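Local coordinates for uncharacterized protein SP1917 (Streptococcus pneumoniae, PDB 3C9P) that is of unknown function, a small, mostly helical bacterial protein of the uncharacterised DUF2200 family, at residues 8-18 with 52-62; 33-41 with 98-106. One frame throughout, in Å; residues are numbered along the deposited sequence. Where two conformers were deposited one is given.

Contact 1 (8-18 with 52-62); sequences LYNMKFAAVYL and CLDRDVTYGDF
A single beta bridge between K12 and T58 ties two helix starts together, for each of these residues is the N-cap of the helix that follows it. Around the bridge, F13 N donates to V57 O (2.9 Å), and Y59 N gives M11 O a bond of 2.7 Å. One step on, G60 N reaches Y9 O at 2.9 Å. T58 OG1 caps its own helix by accepting from D61 N, and a water links it to Y9 O and N10 OD1. At the other end of the seam a second water accepts from A14 N and donates to R55 O and V57 O, bridging the two segments.

Beside this backbone seam lies an aromatic core. The F13 ring makes an offset stack with F62, centroids 4.2 Å apart and planes at 22°, while Y17 CB lies over its opposite face. C52 CB approaches F13 CE2 to 3.5 Å. V16 sends CG1, anti to its backbone N, over the centre of the Y59 ring in a CH-pi contact, 3.4 Å from the centroid. L53 CD2 touches F13, A14, Y17 and L18.

V49 of helix 46-52 packs on F13, Y17 and F62; Y9 leans on helix 91-107 while its OH hydrogen-bonds D90 OD2, and Y17 and F62 reach T38 of helix 31-42.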
loop_
_atom_site.group_PDB
_atom_site.type_symbol
_atom_site.label_atom_id
_atom_site.label_comp_id
_atom_site.label_asym_id
_atom_site.label_seq_id
_atom_site.Cartn_x
_atom_site.Cartn_y
_atom_site.Cartn_z
ATOM N N LEU A 8 -4.915 -5.806 -12.680
ATOM C CA LEU A 8 -3.985 -5.719 -11.546
ATOM C C LEU A 8 -4.196 -6.813 -10.479
ATOM O O LEU A 8 -3.235 -7.326 -9.899
ATOM C CB LEU A 8 -4.104 -4.342 -10.879
ATOM C CG LEU A 8 -3.185 -4.040 -9.704
ATOM C CD1 LEU A 8 -1.679 -4.145 -10.070
ATOM C CD2 LEU A 8 -3.506 -2.646 -9.204
ATOM N N TYR A 9 -5.448 -7.142 -10.203
ATOM C CA TYR A 9 -5.758 -8.076 -9.121
ATOM C C TYR A 9 -5.111 -9.441 -9.337
ATOM O O TYR A 9 -4.858 -10.156 -8.378
ATOM C CB TYR A 9 -7.259 -8.266 -8.989
ATOM C CG TYR A 9 -8.074 -7.019 -8.722
ATOM C CD1 TYR A 9 -7.468 -5.809 -8.317
ATOM C CD2 TYR A 9 -9.469 -7.058 -8.841
ATOM C CE1 TYR A 9 -8.216 -4.688 -8.076
ATOM C CE2 TYR A 9 -10.239 -5.932 -8.584
ATOM C CZ TYR A 9 -9.594 -4.750 -8.215
ATOM O OH TYR A 9 -10.352 -3.643 -7.955
ATOM N N ASN A 10 -4.872 -9.809 -10.596
ATOM C CA ASN A 10 -4.374 -11.129 -10.909
ATOM C C ASN A 10 -2.887 -11.153 -11.185
ATOM O O ASN A 10 -2.339 -12.219 -11.458
ATOM C CB ASN A 10 -5.159 -11.728 -12.075
ATOM C CG ASN A 10 -6.647 -11.775 -11.785
ATOM O OD1 ASN A 10 -7.057 -12.148 -10.679
ATOM N ND2 ASN A 10 -7.465 -11.337 -12.754
HETATM N N MSE A 11 -2.239 -9.988 -11.132
HETATM C CA MSE A 11 -0.767 -9.932 -11.210
HETATM C C MSE A 11 -0.174 -10.448 -9.910
HETATM O O MSE A 11 -0.767 -10.286 -8.858
HETATM C CB MSE A 11 -0.293 -8.522 -11.523
HETATM C CG MSE A 11 -0.846 -8.061 -12.886
HETATM SE SE MSE A 11 -0.146 -6.288 -13.291
HETATM C CE MSE A 11 -1.480 -5.737 -14.647
ATOM N N LYS A 12 0.976 -11.116 -9.997
ATOM C CA LYS A 12 1.580 -11.711 -8.800
ATOM C C LYS A 12 1.962 -10.673 -7.751
ATOM O O LYS A 12 2.588 -9.660 -8.070
ATOM C CB LYS A 12 2.777 -12.588 -9.175
ATOM C CG LYS A 12 2.408 -13.766 -10.089
ATOM C CD LYS A 12 1.456 -14.736 -9.435
ATOM C CE LYS A 12 1.146 -15.982 -10.344
ATOM N NZ LYS A 12 2.110 -16.219 -11.452
ATOM N N PHE A 13 1.585 -10.934 -6.493
ATOM C CA PHE A 13 1.945 -10.044 -5.393
ATOM C C PHE A 13 3.426 -9.664 -5.395
ATOM O O PHE A 13 3.777 -8.489 -5.280
ATOM C CB PHE A 13 1.593 -10.661 -4.023
ATOM C CG PHE A 13 2.157 -9.885 -2.877
ATOM C CD1 PHE A 13 1.569 -8.679 -2.480
ATOM C CD2 PHE A 13 3.330 -10.313 -2.239
ATOM C CE1 PHE A 13 2.119 -7.930 -1.429
ATOM C CE2 PHE A 13 3.889 -9.565 -1.224
ATOM C CZ PHE A 13 3.285 -8.365 -0.809
ATOM N N ALA A 14 4.304 -10.651 -5.515
ATOM C CA ALA A 14 5.707 -10.396 -5.230
ATOM C C ALA A 14 6.310 -9.366 -6.198
ATOM O O ALA A 14 6.905 -8.392 -5.765
ATOM C CB ALA A 14 6.519 -11.708 -5.170
ATOM N N ALA A 15 6.128 -9.562 -7.501
ATOM C CA ALA A 15 6.573 -8.589 -8.486
ATOM C C ALA A 15 5.967 -7.208 -8.327
ATOM O O ALA A 15 6.669 -6.196 -8.434
ATOM C CB ALA A 15 6.291 -9.100 -9.887
ATOM N N VAL A 16 4.656 -7.146 -8.113
ATOM C CA VAL A 16 4.006 -5.841 -7.903
ATOM C C VAL A 16 4.579 -5.113 -6.666
ATOM O O VAL A 16 4.881 -3.909 -6.726
ATOM C CB VAL A 16 2.446 -5.963 -7.823
ATOM C CG1 VAL A 16 1.806 -4.565 -7.583
ATOM C CG2 VAL A 16 1.893 -6.580 -9.154
ATOM N N TYR A 17 4.695 -5.837 -5.547
ATOM C CA TYR A 17 5.181 -5.252 -4.309
ATOM C C TYR A 17 6.642 -4.832 -4.415
ATOM O O TYR A 17 7.040 -3.738 -3.925
ATOM C CB TYR A 17 4.955 -6.239 -3.139
ATOM C CG TYR A 17 5.279 -5.661 -1.793
ATOM C CD1 TYR A 17 4.435 -4.703 -1.200
ATOM C CD2 TYR A 17 6.417 -6.073 -1.099
ATOM C CE1 TYR A 17 4.735 -4.158 0.043
ATOM C CE2 TYR A 17 6.722 -5.541 0.163
ATOM C CZ TYR A 17 5.875 -4.580 0.710
ATOM O OH TYR A 17 6.164 -4.058 1.933
ATOM N N LEU A 18 7.454 -5.668 -5.064
ATOM C CA LEU A 18 8.862 -5.307 -5.296
ATOM C C LEU A 18 9.041 -4.072 -6.198
ATOM O O LEU A 18 9.977 -3.277 -6.017
ATOM C CB LEU A 18 9.679 -6.500 -5.805
ATOM C CG LEU A 18 9.829 -7.659 -4.800
ATOM C CD1 LEU A 18 10.404 -8.867 -5.528
ATOM C CD2 LEU A 18 10.699 -7.262 -3.661
ATOM N N CYS A 52 4.961 -13.541 1.990
ATOM C CA CYS A 52 4.211 -13.533 0.727
ATOM C C CYS A 52 5.091 -13.382 -0.518
ATOM O O CYS A 52 4.667 -13.720 -1.623
ATOM C CB CYS A 52 3.151 -12.432 0.719
ATOM S SG CYS A 52 1.784 -12.710 1.881
ATOM N N LEU A 53 6.304 -12.863 -0.341
ATOM C CA LEU A 53 7.253 -12.781 -1.440
ATOM C C LEU A 53 7.631 -14.172 -1.943
ATOM O O LEU A 53 8.046 -14.321 -3.093
ATOM C CB LEU A 53 8.523 -12.028 -1.020
ATOM C CG LEU A 53 8.335 -10.546 -0.692
ATOM C CD1 LEU A 53 9.665 -9.975 -0.230
ATOM C CD2 LEU A 53 7.757 -9.810 -1.926
ATOM N N ASP A 54 7.523 -15.185 -1.084
ATOM C CA ASP A 54 7.886 -16.561 -1.496
ATOM C C ASP A 54 6.649 -17.407 -1.833
ATOM O O ASP A 54 6.710 -18.640 -1.895
ATOM C CB ASP A 54 8.732 -17.235 -0.410
ATOM C CG ASP A 54 9.346 -18.549 -0.883
ATOM O OD1 ASP A 54 9.903 -18.588 -1.994
ATOM O OD2 ASP A 54 9.267 -19.542 -0.140
ATOM N N ARG A 55 5.524 -16.734 -2.059
ATOM C CA ARG A 55 4.279 -17.385 -2.437
ATOM C C ARG A 55 3.820 -16.862 -3.802
ATOM O O ARG A 55 4.263 -15.794 -4.253
ATOM C CB ARG A 55 3.218 -17.160 -1.349
ATOM C CG ARG A 55 3.531 -17.927 -0.054
ATOM C CD ARG A 55 2.475 -17.763 1.053
ATOM N NE ARG A 55 1.397 -18.768 1.001
ATOM C CZ ARG A 55 0.098 -18.489 0.855
ATOM N NH1 ARG A 55 -0.323 -17.223 0.748
ATOM N NH2 ARG A 55 -0.796 -19.479 0.822
ATOM N N ASP A 56 2.958 -17.629 -4.461
ATOM C CA ASP A 56 2.490 -17.189 -5.782
ATOM C C ASP A 56 1.152 -16.461 -5.715
ATOM O O ASP A 56 0.481 -16.234 -6.736
ATOM C CB ASP A 56 2.496 -18.331 -6.795
ATOM C CG ASP A 56 3.886 -18.625 -7.319
ATOM O OD1 ASP A 56 4.507 -17.726 -7.967
ATOM O OD2 ASP A 56 4.353 -19.760 -7.085
ATOM N N VAL A 57 0.808 -16.003 -4.514
ATOM C CA VAL A 57 -0.414 -15.228 -4.272
ATOM C C VAL A 57 -0.484 -14.012 -5.212
ATOM O O VAL A 57 0.545 -13.420 -5.543
ATOM C CB VAL A 57 -0.482 -14.785 -2.776
ATOM C CG1 VAL A 57 0.650 -13.849 -2.432
ATOM C CG2 VAL A 57 -1.847 -14.156 -2.400
ATOM N N THR A 58 -1.690 -13.664 -5.654
ATOM C CA THR A 58 -1.879 -12.485 -6.492
ATOM C C THR A 58 -1.952 -11.245 -5.638
ATOM O O THR A 58 -2.237 -11.309 -4.421
ATOM C CB THR A 58 -3.154 -12.546 -7.350
ATOM O OG1 THR A 58 -4.311 -12.512 -6.500
ATOM C CG2 THR A 58 -3.156 -13.822 -8.257
ATOM N N TYR A 59 -1.679 -10.114 -6.270
ATOM C CA TYR A 59 -1.794 -8.822 -5.594
ATOM C C TYR A 59 -3.203 -8.631 -5.046
ATOM O O TYR A 59 -3.382 -8.184 -3.898
ATOM C CB TYR A 59 -1.421 -7.681 -6.566
ATOM C CG TYR A 59 -0.976 -6.399 -5.876
ATOM C CD1 TYR A 59 0.133 -6.386 -5.017
ATOM C CD2 TYR A 59 -1.659 -5.198 -6.102
ATOM C CE1 TYR A 59 0.567 -5.190 -4.398
ATOM C CE2 TYR A 59 -1.267 -4.017 -5.467
ATOM C CZ TYR A 59 -0.158 -4.019 -4.629
ATOM O OH TYR A 59 0.217 -2.860 -4.013
ATOM N N GLY A 60 -4.207 -9.010 -5.838
ATOM C CA GLY A 60 -5.595 -8.874 -5.389
ATOM C C GLY A 60 -5.855 -9.740 -4.159
ATOM O O GLY A 60 -6.496 -9.306 -3.191
ATOM N N ASP A 61 -5.370 -10.971 -4.200
ATOM C CA ASP A 61 -5.617 -11.899 -3.097
ATOM C C ASP A 61 -4.897 -11.494 -1.793
ATOM O O ASP A 61 -5.406 -11.767 -0.698
ATOM C CB ASP A 61 -5.270 -13.309 -3.512
ATOM C CG ASP A 61 -6.401 -13.990 -4.298
ATOM O OD1 ASP A 61 -7.542 -13.451 -4.385
ATOM O OD2 ASP A 61 -6.141 -15.087 -4.821
ATOM N N PHE A 62 -3.741 -10.842 -1.918
ATOM C CA PHE A 62 -3.062 -10.209 -0.763
ATOM C C PHE A 62 -3.975 -9.200 -0.040
ATOM O O PHE A 62 -4.169 -9.274 1.183
ATOM C CB PHE A 62 -1.759 -9.538 -1.219
ATOM C CG PHE A 62 -1.013 -8.839 -0.118
ATOM C CD1 PHE A 62 -0.152 -9.543 0.716
ATOM C CD2 PHE A 62 -1.178 -7.486 0.084
ATOM C CE1 PHE A 62 0.560 -8.884 1.737
ATOM C CE2 PHE A 62 -0.473 -6.814 1.115
ATOM C CZ PHE A 62 0.396 -7.530 1.926
HETATM O O HOH W 1 -6.541 -12.524 -7.978
HETATM O O HOH W 2 3.272 -13.557 -5.304
#

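Contact 2 (33-41 with 98-106); sequences SVHQVTSWL and RLDKLVDWL. With EDO (1,2-ethanediol), chain B.
V37 and L106 point at each other tip to tip, CG2 to CD1 at 3.9 Å, with L106 near the C-terminal end of its helix. Segments 33-41 and 98-106 run roughly antiparallel, their axes 9.9 Å apart at closest approach. The angle between their directions is 148°. The same V37 CG2 lies 3.9 Å from L102 CB, where the two side chains slide past one another in opposite directions; a chi1 of -55° sets V37 CG1 anti to the carbonyl carbon and so puts CG2 between that carbon and the backbone N. L106 CD1 also presses on the backbone of S33, 3.5 Å from its O, and on V34 CG2.

L102 extends its CD1 toward the edge of the W40 indole, near the ring plane and 4.0 Å from CZ3, the two side chains crossing at about a right angle; L41 CB meets the same methyl. L41 in turn crosses L99 at a slant, its CD2 3.7 Å from L99 CB. Next to it, L99 CD1 rests 3.5 Å from T38 OG1. That hydroxyl donates back to V34 O (2.8 Å), from above the carbonyl plane, and so is satisfied within its own helix.

Helix 13-26 covers one flank through Y17 on V34 and V24 on V103; helix 112-119 covers L102 and W40. Such interlocking valines and leucines are characteristic of the hydrophobic core of a small, mostly helical domain.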
loop_
_atom_site.group_PDB
_atom_site.type_symbol
_atom_site.label_atom_id
_atom_site.label_comp_id
_atom_site.label_asym_id
_atom_site.label_seq_id
_atom_site.Cartn_x
_atom_site.Cartn_y
_atom_site.Cartn_z
ATOM N N SER A 33 10.568 0.934 5.091
ATOM C CA SER A 33 9.483 1.912 5.228
ATOM C C SER A 33 8.200 1.455 4.529
ATOM O O SER A 33 7.074 1.705 5.013
ATOM C CB SER A 33 9.901 3.271 4.665
ATOM O OG SER A 33 11.119 3.686 5.228
ATOM N N VAL A 34 8.372 0.806 3.382
ATOM C CA VAL A 34 7.265 0.239 2.618
ATOM C C VAL A 34 6.597 -0.870 3.399
ATOM O O VAL A 34 5.349 -0.892 3.500
ATOM C CB VAL A 34 7.696 -0.276 1.219
ATOM C CG1 VAL A 34 6.496 -0.888 0.462
ATOM C CG2 VAL A 34 8.271 0.868 0.396
ATOM N N HIS A 35 7.395 -1.790 3.947
ATOM C CA HIS A 35 6.833 -2.873 4.767
ATOM C C HIS A 35 6.012 -2.286 5.925
ATOM O O HIS A 35 4.942 -2.796 6.242
ATOM C CB HIS A 35 7.903 -3.775 5.411
ATOM C CG HIS A 35 8.945 -4.294 4.467
ATOM N ND1 HIS A 35 8.681 -4.634 3.154
ATOM C CD2 HIS A 35 10.251 -4.566 4.670
ATOM C CE1 HIS A 35 9.798 -5.047 2.579
ATOM N NE2 HIS A 35 10.762 -5.023 3.480
ATOM N N GLN A 36 6.560 -1.258 6.580
ATOM C CA GLN A 36 5.932 -0.623 7.746
ATOM C C GLN A 36 4.563 -0.009 7.397
ATOM O O GLN A 36 3.584 -0.231 8.099
ATOM C CB GLN A 36 6.895 0.400 8.392
ATOM C CG GLN A 36 8.069 -0.284 9.180
ATOM C CD GLN A 36 9.249 0.633 9.527
ATOM O OE1 GLN A 36 9.350 1.777 9.056
ATOM N NE2 GLN A 36 10.171 0.114 10.344
ATOM N N VAL A 37 4.485 0.762 6.313
ATOM C CA VAL A 37 3.174 1.370 5.946
ATOM C C VAL A 37 2.181 0.313 5.413
ATOM O O VAL A 37 0.978 0.438 5.620
ATOM C CB VAL A 37 3.262 2.608 4.959
ATOM C CG1 VAL A 37 4.215 3.728 5.527
ATOM C CG2 VAL A 37 3.691 2.174 3.543
ATOM N N THR A 38 2.684 -0.733 4.757
ATOM C CA THR A 38 1.820 -1.805 4.270
ATOM C C THR A 38 1.219 -2.550 5.478
ATOM O O THR A 38 0.015 -2.820 5.513
ATOM C CB THR A 38 2.592 -2.785 3.366
ATOM O OG1 THR A 38 3.152 -2.055 2.261
ATOM C CG2 THR A 38 1.664 -3.896 2.841
ATOM N N SER A 39 2.070 -2.907 6.427
ATOM C CA SER A 39 1.639 -3.546 7.679
ATOM C C SER A 39 0.588 -2.698 8.438
ATOM O O SER A 39 -0.443 -3.203 8.877
ATOM C CB SER A 39 2.858 -3.760 8.573
ATOM O OG SER A 39 2.464 -4.332 9.821
ATOM N N TRP A 40 0.859 -1.406 8.569
ATOM C CA TRP A 40 -0.074 -0.484 9.218
ATOM C C TRP A 40 -1.450 -0.497 8.549
ATOM O O TRP A 40 -2.474 -0.658 9.211
ATOM C CB TRP A 40 0.517 0.932 9.219
ATOM C CG TRP A 40 -0.409 1.941 9.824
ATOM C CD1 TRP A 40 -0.635 2.179 11.144
ATOM C CD2 TRP A 40 -1.230 2.843 9.108
ATOM N NE1 TRP A 40 -1.548 3.188 11.295
ATOM C CE2 TRP A 40 -1.921 3.621 10.053
ATOM C CE3 TRP A 40 -1.413 3.105 7.742
ATOM C CZ2 TRP A 40 -2.814 4.613 9.689
ATOM C CZ3 TRP A 40 -2.320 4.087 7.377
ATOM C CH2 TRP A 40 -2.984 4.848 8.348
ATOM N N LEU A 41 -1.461 -0.376 7.230
ATOM C CA LEU A 41 -2.705 -0.318 6.468
ATOM C C LEU A 41 -3.541 -1.582 6.563
ATOM O O LEU A 41 -4.763 -1.520 6.784
ATOM C CB LEU A 41 -2.414 -0.034 4.977
ATOM C CG LEU A 41 -3.620 -0.128 4.056
ATOM C CD1 LEU A 41 -4.643 1.009 4.376
ATOM C CD2 LEU A 41 -3.178 -0.041 2.599
ATOM N N ARG A 98 -5.005 3.298 -1.752
ATOM C CA ARG A 98 -4.561 3.884 -0.468
ATOM C C ARG A 98 -3.113 3.487 -0.172
ATOM O O ARG A 98 -2.313 4.338 0.254
ATOM C CB ARG A 98 -5.479 3.484 0.691
ATOM C CG ARG A 98 -6.831 4.148 0.660
ATOM C CD ARG A 98 -7.752 3.568 1.718
ATOM N NE ARG A 98 -9.016 4.308 1.735
ATOM C CZ ARG A 98 -10.217 3.795 1.966
ATOM N NH1 ARG A 98 -10.383 2.496 2.186
ATOM N NH2 ARG A 98 -11.269 4.598 1.969
ATOM N N LEU A 99 -2.751 2.230 -0.428
ATOM C CA LEU A 99 -1.308 1.872 -0.317
ATOM C C LEU A 99 -0.411 2.681 -1.273
ATOM O O LEU A 99 0.678 3.157 -0.888
ATOM C CB LEU A 99 -1.050 0.361 -0.461
ATOM C CG LEU A 99 0.433 -0.030 -0.269
ATOM C CD1 LEU A 99 0.938 0.341 1.122
ATOM C CD2 LEU A 99 0.658 -1.518 -0.563
ATOM N N ASP A 100 -0.871 2.863 -2.507
ATOM C CA ASP A 100 -0.096 3.659 -3.471
ATOM C C ASP A 100 0.160 5.064 -2.951
ATOM O O ASP A 100 1.249 5.615 -3.185
ATOM C CB ASP A 100 -0.766 3.753 -4.831
ATOM C CG ASP A 100 -0.736 2.427 -5.611
ATOM O OD1 ASP A 100 0.261 1.674 -5.573
ATOM O OD2 ASP A 100 -1.729 2.152 -6.298
ATOM N N LYS A 101 -0.846 5.660 -2.295
ATOM C CA LYS A 101 -0.712 6.996 -1.704
ATOM C C LYS A 101 0.339 6.994 -0.588
ATOM O O LYS A 101 1.179 7.901 -0.529
ATOM C CB LYS A 101 -2.078 7.503 -1.178
ATOM C CG LYS A 101 -2.097 8.948 -0.687
ATOM C CD LYS A 101 -1.791 9.919 -1.812
ATOM C CE LYS A 101 -2.452 11.262 -1.575
ATOM N NZ LYS A 101 -2.029 12.180 -2.683
ATOM N N LEU A 102 0.308 5.979 0.283
ATOM C CA LEU A 102 1.287 5.899 1.378
ATOM C C LEU A 102 2.717 5.772 0.837
ATOM O O LEU A 102 3.644 6.386 1.360
ATOM C CB LEU A 102 0.977 4.733 2.342
ATOM C CG LEU A 102 -0.417 4.731 3.001
ATOM C CD1 LEU A 102 -0.670 3.441 3.845
ATOM C CD2 LEU A 102 -0.578 5.979 3.878
ATOM N N VAL A 103 2.865 4.987 -0.228
ATOM C CA VAL A 103 4.142 4.751 -0.865
ATOM C C VAL A 103 4.575 6.014 -1.601
ATOM O O VAL A 103 5.765 6.328 -1.647
ATOM C CB VAL A 103 4.085 3.544 -1.835
ATOM C CG1 VAL A 103 5.361 3.428 -2.619
ATOM C CG2 VAL A 103 3.912 2.250 -1.022
ATOM N N ASP A 104 3.615 6.744 -2.159
ATOM C CA ASP A 104 3.966 8.043 -2.774
ATOM C C ASP A 104 4.593 8.997 -1.757
ATOM O O ASP A 104 5.608 9.635 -2.065
ATOM C CB ASP A 104 2.776 8.678 -3.457
ATOM C CG ASP A 104 3.198 9.739 -4.482
ATOM O OD1 ASP A 104 4.144 9.501 -5.274
ATOM O OD2 ASP A 104 2.566 10.806 -4.471
ATOM N N TRP A 105 4.041 9.066 -0.543
ATOM C CA TRP A 105 4.689 9.846 0.523
ATOM C C TRP A 105 6.134 9.402 0.765
ATOM O O TRP A 105 6.999 10.239 0.917
ATOM C CB TRP A 105 3.913 9.814 1.848
ATOM C CG TRP A 105 2.636 10.597 1.840
ATOM C CD1 TRP A 105 1.361 10.087 1.979
ATOM C CD2 TRP A 105 2.490 12.019 1.706
ATOM N NE1 TRP A 105 0.440 11.110 1.932
ATOM C CE2 TRP A 105 1.099 12.303 1.758
ATOM C CE3 TRP A 105 3.396 13.081 1.533
ATOM C CZ2 TRP A 105 0.590 13.605 1.652
ATOM C CZ3 TRP A 105 2.885 14.400 1.415
ATOM C CH2 TRP A 105 1.485 14.643 1.478
ATOM N N LEU A 106 6.379 8.093 0.820
ATOM C CA LEU A 106 7.748 7.580 0.982
ATOM C C LEU A 106 8.688 7.988 -0.170
ATOM O O LEU A 106 9.852 8.365 0.085
ATOM C CB LEU A 106 7.752 6.055 1.189
ATOM C CG LEU A 106 6.884 5.512 2.331
ATOM C CD1 LEU A 106 6.922 3.984 2.371
ATOM C CD2 LEU A 106 7.325 6.086 3.657
HETATM C C1 EDO B . -0.771 -0.352 -8.110
HETATM O O1 EDO B . 0.048 0.550 -8.853
HETATM C C2 EDO B . 0.128 -1.404 -7.490
HETATM O O2 EDO B . 1.467 -0.908 -7.469
#

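The centres of the two contacts lie 16 Å apart, contact 2 near the middle of the chain and contact 1 farther out. Their segments alternate along the sequence, in the order 8-18, 33-41, 52-62 and 98-106, so the pairs cross and neither contact lies wholly between the segments of the other. They meet directly: Y17 OH of contact 1 probably hydrogen-bonds H35 ND1 (2.9 Å), and Y59 OH packs on L99 CD2 at 3.7 Å. Helices 13-26 and 31-42 follow each other in the chain, one in each contact. Through Y17 and Y59 the outer seam of helix starts is connected to the buried helix pair, making one continuous packing unit.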